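Local coordinates for protein muramidase (Sodiomyces alcalophilus, PDB 6ZM8) that cleaves the peptidoglycan of bacterial cell walls as a lysozyme of glycoside hydrolase family 25, at residues 9-20 with 44-54; 30-38 with 71-80. One frame throughout, in Å; residues are numbered along the deposited sequence.

Contact 1 of 2, residues 9-20 with 44-54; sequences GWQPTTDFARAY and RQYTGATQNGF
Phe16 and Phe54 both turn CG away from their own carbonyl carbon (chi1 -70° and -84°), a rotation that carries the two rings together in the outer helical layer of the family 25 TIM-barrel-like fold. An edge of Phe16 points at the face of Phe54 in a T-shaped pair, centroids 5.7 Å apart and planes at 69°. Gly48 and Ala49 of helix 44-51 pack on one face of Phe16, Ala49 N 3.6 Å above its centre and Ala49 CB in CH-pi contact; Thr14 CG2 covers the other. Gly48 suits this spot because a CB there would run into Phe16 CD2. Asn52 lays its CB 3.6 Å from Phe16 CB, and its amide stays fixed by donating from ND2 to Gly48 O. Small Ala19 lets its CB approach Phe54 CZ to 3.7 Å.

At the other end the packing is replaced by water and charge. Arg44 sets a guanidinium face beneath Pro12 O and gives only a weak bond from NH1 to Gln11 O (3.4 Å). Its NH2 is held more closely, donating in the guanidinium plane to a water 2.7 Å away that itself donates to Gln11 O at 2.8 Å.

Contact 2 of 2, residues 30-38 with 71-80; sequences KATEGTTFK and AQARYFASNG
Strand 30-33 runs at 146° to helix 71-78, their axes 7.9 Å apart at closest, with Thr32 beside Phe76 and Thr35 beside Gln72. Beyond Thr32 the chain turns back as a hairpin, where Glu33 and Phe37 form a hydrogen-bonded antiparallel pair; Gly34 takes a positive phi (58°), a value costly for residues with a CB.

Tyr75 fills the concave side of this turn. With CG anti to the backbone N (chi1 -175°), its ring reaches across the turn: Thr35 O sits 3.2 Å above one face, offset toward the rim, and Phe37 O lies in the ring plane, 3.4 Å from CE2. Gly34 O, buried without a polar partner, is left with Tyr75 CD2 at 3.4 Å. At the hydroxyl, one of two modelled conformers of Lys38 donates NZ to Tyr75 OH, a short and doubtful bond. An alanine in place of Tyr75 would probably open a gap under residues 34-37 and strip Thr32 CG2 and the turn carbonyls of the ring packed on them.

Thr32 meets the helix with both branches: CG2 packs on Tyr75 and Asn79 CB, while OG1 lies 3.2 Å from Phe76 CD1 and bonds to His60. Gln72 also bonds to His60, so that one imidazole joins strand and helix. Asn79 folds back on the helix, giving ND2 to a lone pair of Tyr75 O, 2.9 Å away, and a water donates to both Ala31 O and Asn79 O. Gly80 fits next, as a CB would strike Ala31 CB. Helix 69-78 follows strand 55-61, the parallel neighbour of strand 26-33, and leads on to strand 93-95: a beta-alpha-beta crossover of a TIM-barrel-like fold, here packed against the hairpin that extends its neighbouring strand.

Strand 26-33 links the two contacts: contact 2 uses its last residues, and contact 1 packs on Val27 through Ala49 and Phe54. Their segments alternate along the chain, so helix 42-51 of contact 1 directly follows the hairpin of contact 2. Both are partly buried. Contact 1 lies farther out, its centre about 17 Å from that of the chain against about 13 Å for contact 2, and joins two outer elements through an aromatic, alanine-lined end and a hydrated arginine end. Contact 2 sets a helix against a strand and its hairpin, so backbone carbonyls surround its tyrosine; His60 of strand 55-61 bonds Thr32 and the Gln72 oxygen, Ser67 and Gln63 the Gln72 nitrogen.

Contact 1 of 2, residues 9-20 with 44-54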
# COMPACT_ATOMS: atom_id res chain seq x y z
N GLY A 9 9.77 2.99 -9.07
CA GLY A 9 10.73 3.38 -10.10
C GLY A 9 12.13 3.56 -9.57
O GLY A 9 13.05 3.77 -10.40
N TRP A 10 12.37 3.51 -8.28
CA TRP A 10 13.72 3.52 -7.74
C TRP A 10 14.50 2.26 -8.14
O TRP A 10 15.71 2.31 -8.17
CB TRP A 10 13.64 3.64 -6.20
CG TRP A 10 14.88 4.05 -5.52
CD1 TRP A 10 15.74 3.23 -4.83
CD2 TRP A 10 15.43 5.36 -5.43
NE1 TRP A 10 16.80 3.94 -4.35
CE2 TRP A 10 16.64 5.25 -4.71
CE3 TRP A 10 15.05 6.60 -5.91
CZ2 TRP A 10 17.45 6.34 -4.45
CZ3 TRP A 10 15.85 7.70 -5.63
CH2 TRP A 10 17.02 7.56 -4.90
N GLN A 11 13.79 1.14 -8.38
CA GLN A 11 14.43 -0.15 -8.69
C GLN A 11 14.53 -0.31 -10.19
O GLN A 11 13.51 -0.53 -10.84
CB GLN A 11 13.60 -1.31 -8.13
CG GLN A 11 13.79 -1.55 -6.65
CD GLN A 11 13.27 -0.48 -5.77
OE1 GLN A 11 12.08 -0.18 -5.77
NE2 GLN A 11 14.19 0.05 -4.96
N PRO A 12 15.73 -0.35 -10.78
CA PRO A 12 15.85 -0.52 -12.21
C PRO A 12 15.42 -1.90 -12.64
O PRO A 12 15.05 -2.03 -13.78
CB PRO A 12 17.36 -0.31 -12.50
CG PRO A 12 18.04 -0.62 -11.19
CD PRO A 12 17.05 -0.16 -10.15
N THR A 13 15.63 -2.91 -11.82
CA THR A 13 15.67 -4.33 -12.21
C THR A 13 14.82 -5.15 -11.24
O THR A 13 15.15 -5.18 -10.06
CB THR A 13 17.16 -4.81 -12.33
OG1 THR A 13 17.93 -3.80 -13.02
CG2 THR A 13 17.20 -6.18 -12.96
N THR A 14 13.87 -5.93 -11.82
CA THR A 14 13.17 -6.95 -11.06
C THR A 14 12.92 -8.14 -11.96
O THR A 14 12.17 -8.06 -12.93
CB THR A 14 11.83 -6.49 -10.44
OG1 THR A 14 12.01 -5.26 -9.75
CG2 THR A 14 11.31 -7.55 -9.51
N ASP A 15 13.58 -9.25 -11.67
CA ASP A 15 13.39 -10.54 -12.35
C ASP A 15 12.35 -11.31 -11.57
O ASP A 15 12.64 -11.84 -10.48
CB ASP A 15 14.71 -11.25 -12.45
CG ASP A 15 14.64 -12.62 -13.09
OD1 ASP A 15 13.58 -13.20 -13.16
OD2 ASP A 15 15.74 -13.13 -13.42
N PHE A 16 11.12 -11.30 -12.05
CA PHE A 16 10.02 -11.90 -11.27
C PHE A 16 10.07 -13.43 -11.25
O PHE A 16 9.58 -14.03 -10.31
CB PHE A 16 8.66 -11.40 -11.76
CG PHE A 16 8.43 -9.95 -11.42
CD1 PHE A 16 7.90 -9.60 -10.18
CD2 PHE A 16 8.75 -8.94 -12.32
CE1 PHE A 16 7.69 -8.23 -9.90
CE2 PHE A 16 8.52 -7.60 -12.06
CZ PHE A 16 7.98 -7.27 -10.86
N ALA A 17 10.66 -14.06 -12.28
CA ALA A 17 10.86 -15.51 -12.20
C ALA A 17 11.80 -15.83 -11.02
O ALA A 17 11.54 -16.78 -10.24
CB ALA A 17 11.42 -16.04 -13.50
N ARG A 18 12.87 -15.07 -10.89
CA ARG A 18 13.79 -15.24 -9.77
C ARG A 18 13.09 -14.98 -8.43
O ARG A 18 13.28 -15.70 -7.45
CB ARG A 18 15.01 -14.32 -9.94
CG ARG A 18 15.96 -14.27 -8.75
CD ARG A 18 17.11 -13.29 -9.00
NE ARG A 18 17.76 -12.94 -7.73
CZ ARG A 18 18.74 -12.06 -7.57
NH1 ARG A 18 19.19 -11.80 -6.35
NH2 ARG A 18 19.20 -11.41 -8.63
N ALA A 19 12.26 -13.93 -8.39
CA ALA A 19 11.52 -13.63 -7.16
C ALA A 19 10.59 -14.78 -6.79
O ALA A 19 10.48 -15.15 -5.60
CB ALA A 19 10.78 -12.33 -7.31
N TYR A 20 9.89 -15.35 -7.78
CA TYR A 20 8.99 -16.46 -7.46
C TYR A 20 9.83 -17.66 -6.95
O TYR A 20 9.42 -18.34 -5.98
CB TYR A 20 8.17 -16.84 -8.70
CG TYR A 20 7.01 -17.75 -8.36
CD1 TYR A 20 7.17 -19.13 -8.31
CD2 TYR A 20 5.78 -17.23 -8.09
CE1 TYR A 20 6.15 -19.95 -7.95
CE2 TYR A 20 4.72 -18.05 -7.76
CZ TYR A 20 4.91 -19.41 -7.67
OH TYR A 20 3.88 -20.25 -7.32
N ARG A 44 6.01 -1.92 -16.73
CA ARG A 44 6.97 -3.03 -16.85
C ARG A 44 6.85 -3.92 -15.62
O ARG A 44 6.89 -5.15 -15.72
CB ARG A 44 8.39 -2.51 -17.01
CG ARG A 44 9.52 -3.46 -16.68
CD ARG A 44 10.88 -2.79 -16.74
NE ARG A 44 11.18 -1.74 -15.77
CZ ARG A 44 11.54 -1.94 -14.48
NH1 ARG A 44 11.81 -0.86 -13.76
NH2 ARG A 44 11.62 -3.15 -13.93
N GLN A 45 6.76 -3.31 -14.45
CA GLN A 45 6.76 -4.08 -13.20
C GLN A 45 5.47 -4.88 -13.05
O GLN A 45 5.51 -6.06 -12.69
CB GLN A 45 6.98 -3.11 -12.03
CG GLN A 45 8.40 -2.53 -12.01
CD GLN A 45 8.58 -1.40 -11.03
OE1 GLN A 45 7.64 -0.66 -10.74
NE2 GLN A 45 9.80 -1.23 -10.55
N TYR A 46 4.34 -4.23 -13.29
CA TYR A 46 3.04 -4.90 -13.09
C TYR A 46 2.87 -6.02 -14.10
O TYR A 46 2.38 -7.12 -13.76
CB TYR A 46 1.93 -3.85 -13.18
CG TYR A 46 0.61 -4.22 -12.53
CD1 TYR A 46 -0.37 -4.90 -13.20
CD2 TYR A 46 0.32 -3.80 -11.24
CE1 TYR A 46 -1.63 -5.10 -12.66
CE2 TYR A 46 -0.92 -4.00 -10.67
CZ TYR A 46 -1.91 -4.61 -11.39
OH TYR A 46 -3.19 -4.76 -10.88
N THR A 47 3.29 -5.80 -15.34
CA THR A 47 3.28 -6.86 -16.36
C THR A 47 4.20 -8.01 -15.98
O THR A 47 3.80 -9.18 -16.10
CB THR A 47 3.62 -6.28 -17.72
OG1 THR A 47 2.68 -5.28 -18.09
CG2 THR A 47 3.70 -7.31 -18.80
N GLY A 48 5.41 -7.71 -15.54
CA GLY A 48 6.34 -8.78 -15.14
C GLY A 48 5.78 -9.61 -14.00
O GLY A 48 5.88 -10.84 -13.96
N ALA A 49 5.16 -8.93 -13.03
CA ALA A 49 4.54 -9.66 -11.91
C ALA A 49 3.45 -10.60 -12.44
O ALA A 49 3.36 -11.77 -12.06
CB ALA A 49 3.98 -8.66 -10.92
N THR A 50 2.59 -10.06 -13.30
CA THR A 50 1.46 -10.82 -13.83
C THR A 50 1.97 -12.10 -14.53
O THR A 50 1.44 -13.18 -14.34
CB THR A 50 0.64 -9.98 -14.79
OG1 THR A 50 0.20 -8.78 -14.14
CG2 THR A 50 -0.59 -10.73 -15.28
N GLN A 51 2.98 -11.93 -15.38
CA GLN A 51 3.48 -13.00 -16.25
C GLN A 51 4.23 -14.07 -15.48
O GLN A 51 4.53 -15.12 -16.06
CB GLN A 51 4.38 -12.40 -17.33
CG GLN A 51 3.60 -11.56 -18.31
CD GLN A 51 4.60 -10.90 -19.25
OE1 GLN A 51 5.80 -10.79 -18.97
NE2 GLN A 51 4.11 -10.39 -20.35
N ASN A 52 4.58 -13.83 -14.24
CA ASN A 52 5.42 -14.74 -13.45
C ASN A 52 4.71 -15.22 -12.19
O ASN A 52 5.34 -15.69 -11.25
CB ASN A 52 6.76 -14.10 -13.15
CG ASN A 52 7.60 -14.00 -14.39
OD1 ASN A 52 8.18 -15.00 -14.82
ND2 ASN A 52 7.61 -12.85 -15.05
N GLY A 53 3.38 -15.23 -12.23
CA GLY A 53 2.60 -15.93 -11.22
C GLY A 53 2.39 -15.17 -9.93
O GLY A 53 1.93 -15.78 -8.96
N PHE A 54 2.69 -13.89 -9.89
CA PHE A 54 2.46 -13.10 -8.69
C PHE A 54 1.01 -12.66 -8.53
O PHE A 54 0.30 -12.34 -9.47
CB PHE A 54 3.34 -11.84 -8.69
CG PHE A 54 4.71 -12.14 -8.18
CD1 PHE A 54 5.68 -12.72 -8.98
CD2 PHE A 54 5.01 -11.95 -6.83
CE1 PHE A 54 6.89 -13.14 -8.44
CE2 PHE A 54 6.22 -12.37 -6.30
CZ PHE A 54 7.15 -12.98 -7.11
O HOH W 1 12.08 -2.96 -11.23
O HOH W 2 10.80 -6.02 -14.23

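Contact 2 of 2, residues 30-38 with 71-80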
# COMPACT_ATOMS: atom_id res chain seq x y z
N LYS A 30 4.62 0.78 -6.98
CA LYS A 30 4.18 2.17 -6.96
C LYS A 30 3.54 2.53 -8.29
O LYS A 30 4.14 2.34 -9.37
CB LYS A 30 5.34 3.12 -6.72
CG LYS A 30 4.88 4.57 -6.56
CD LYS A 30 5.99 5.50 -6.11
CE LYS A 30 5.51 6.94 -6.04
NZ LYS A 30 6.57 7.82 -5.54
N ALA A 31 2.34 3.12 -8.23
CA ALA A 31 1.66 3.62 -9.42
C ALA A 31 1.74 5.13 -9.48
O ALA A 31 2.14 5.67 -10.56
CB ALA A 31 0.21 3.17 -9.47
N THR A 32 1.26 5.84 -8.47
CA THR A 32 0.99 7.26 -8.55
C THR A 32 1.45 7.97 -7.29
O THR A 32 1.64 7.37 -6.22
CB THR A 32 -0.51 7.53 -8.80
OG1 THR A 32 -1.28 6.76 -7.86
CG2 THR A 32 -0.94 7.13 -10.19
N GLU A 33 1.54 9.30 -7.42
CA GLU A 33 1.78 10.19 -6.30
C GLU A 33 1.07 11.51 -6.60
O GLU A 33 1.13 12.02 -7.73
CB GLU A 33 3.29 10.42 -6.08
CG GLU A 33 3.61 11.45 -5.01
CD GLU A 33 5.07 11.51 -4.64
OE1 GLU A 33 5.83 10.53 -4.93
OE2 GLU A 33 5.42 12.56 -4.03
N GLY A 34 0.37 12.05 -5.60
CA GLY A 34 -0.37 13.26 -5.86
C GLY A 34 -1.38 13.09 -6.99
O GLY A 34 -2.03 12.07 -7.09
N THR A 35 -1.51 14.14 -7.82
CA THR A 35 -2.39 14.06 -9.00
C THR A 35 -1.59 14.20 -10.30
O THR A 35 -2.22 14.33 -11.35
CB THR A 35 -3.52 15.06 -8.99
OG1 THR A 35 -2.94 16.37 -8.89
CG2 THR A 35 -4.47 14.82 -7.85
N THR A 36 -0.26 14.18 -10.23
CA THR A 36 0.61 14.57 -11.42
C THR A 36 1.66 13.48 -11.69
O THR A 36 2.27 13.55 -12.77
CB THR A 36 1.28 15.98 -11.23
OG1 THR A 36 2.03 15.80 -9.98
CG2 THR A 36 0.32 17.15 -10.93
N PHE A 37 1.93 12.55 -10.80
CA PHE A 37 3.05 11.62 -10.95
C PHE A 37 2.51 10.22 -11.21
O PHE A 37 1.78 9.67 -10.36
CB PHE A 37 3.90 11.64 -9.69
CG PHE A 37 5.09 10.72 -9.76
CD1 PHE A 37 5.01 9.37 -9.49
CD2 PHE A 37 6.32 11.25 -10.10
CE1 PHE A 37 6.12 8.59 -9.58
CE2 PHE A 37 7.45 10.46 -10.13
CZ PHE A 37 7.37 9.12 -9.92
N LYS A 38 2.94 9.64 -12.32
CA LYS A 38 2.68 8.24 -12.64
C LYS A 38 4.05 7.60 -12.83
O LYS A 38 4.83 8.06 -13.70
CB LYS A 38 1.86 8.09 -13.92
CG LYS A 38 0.52 8.81 -13.90
CD LYS A 38 -0.11 9.03 -15.28
CE LYS A 38 -1.19 10.11 -15.37
NZ LYS A 38 -0.66 11.51 -15.34
N ALA A 71 -9.70 13.39 -5.15
CA ALA A 71 -8.99 13.61 -6.42
C ALA A 71 -7.85 12.61 -6.55
O ALA A 71 -7.58 12.09 -7.65
CB ALA A 71 -8.47 15.03 -6.50
N GLN A 72 -7.15 12.34 -5.45
CA GLN A 72 -6.03 11.40 -5.52
C GLN A 72 -6.52 9.95 -5.67
O GLN A 72 -5.87 9.17 -6.37
CB GLN A 72 -5.11 11.59 -4.32
CG GLN A 72 -4.25 12.84 -4.56
CD GLN A 72 -3.27 13.20 -3.48
OE1 GLN A 72 -2.54 12.33 -2.96
NE2 GLN A 72 -3.22 14.47 -3.17
N ALA A 73 -7.66 9.60 -5.05
CA ALA A 73 -8.19 8.27 -5.27
C ALA A 73 -8.60 8.07 -6.73
O ALA A 73 -8.36 6.99 -7.30
CB ALA A 73 -9.39 8.03 -4.36
N ARG A 74 -9.21 9.08 -7.34
CA ARG A 74 -9.58 8.98 -8.76
C ARG A 74 -8.33 8.83 -9.62
O ARG A 74 -8.30 8.03 -10.57
CB ARG A 74 -10.36 10.22 -9.23
CG ARG A 74 -11.79 10.27 -8.77
CD ARG A 74 -12.58 11.43 -9.37
NE ARG A 74 -12.28 12.71 -8.73
CZ ARG A 74 -12.89 13.22 -7.61
NH1 ARG A 74 -13.78 12.45 -7.00
NH2 ARG A 74 -12.51 14.36 -7.09
N TYR A 75 -7.31 9.63 -9.36
CA TYR A 75 -6.07 9.57 -10.16
C TYR A 75 -5.42 8.19 -10.03
O TYR A 75 -5.01 7.58 -11.01
CB TYR A 75 -5.13 10.68 -9.70
CG TYR A 75 -3.88 10.80 -10.53
CD1 TYR A 75 -3.93 11.22 -11.83
CD2 TYR A 75 -2.64 10.52 -10.00
CE1 TYR A 75 -2.77 11.38 -12.60
CE2 TYR A 75 -1.47 10.67 -10.74
CZ TYR A 75 -1.54 11.12 -12.03
OH TYR A 75 -0.37 11.30 -12.72
N PHE A 76 -5.32 7.71 -8.79
CA PHE A 76 -4.75 6.38 -8.55
C PHE A 76 -5.55 5.29 -9.26
O PHE A 76 -4.97 4.45 -9.97
CB PHE A 76 -4.73 6.16 -7.03
CG PHE A 76 -4.29 4.79 -6.61
CD1 PHE A 76 -3.09 4.22 -7.05
CD2 PHE A 76 -5.05 4.09 -5.65
CE1 PHE A 76 -2.67 3.00 -6.54
CE2 PHE A 76 -4.61 2.88 -5.15
CZ PHE A 76 -3.41 2.33 -5.59
N ALA A 77 -6.88 5.27 -9.07
CA ALA A 77 -7.70 4.20 -9.63
C ALA A 77 -7.66 4.20 -11.16
O ALA A 77 -7.86 3.15 -11.76
CB ALA A 77 -9.11 4.30 -9.13
N SER A 78 -7.42 5.36 -11.78
CA SER A 78 -7.36 5.49 -13.24
C SER A 78 -5.98 5.17 -13.80
O SER A 78 -5.86 5.10 -15.03
CB SER A 78 -7.75 6.95 -13.66
OG SER A 78 -9.08 7.21 -13.42
N ASN A 79 -4.97 5.06 -12.97
CA ASN A 79 -3.58 5.02 -13.43
C ASN A 79 -2.78 3.91 -12.72
O ASN A 79 -1.59 4.08 -12.47
CB ASN A 79 -2.90 6.38 -13.26
CG ASN A 79 -3.50 7.41 -14.20
OD1 ASN A 79 -3.24 7.36 -15.42
ND2 ASN A 79 -4.29 8.28 -13.69
N GLY A 80 -3.44 2.79 -12.47
CA GLY A 80 -2.75 1.60 -11.99
C GLY A 80 -3.39 0.95 -10.79
O GLY A 80 -3.13 -0.23 -10.53
O HOH W 3 0.94 5.00 -13.10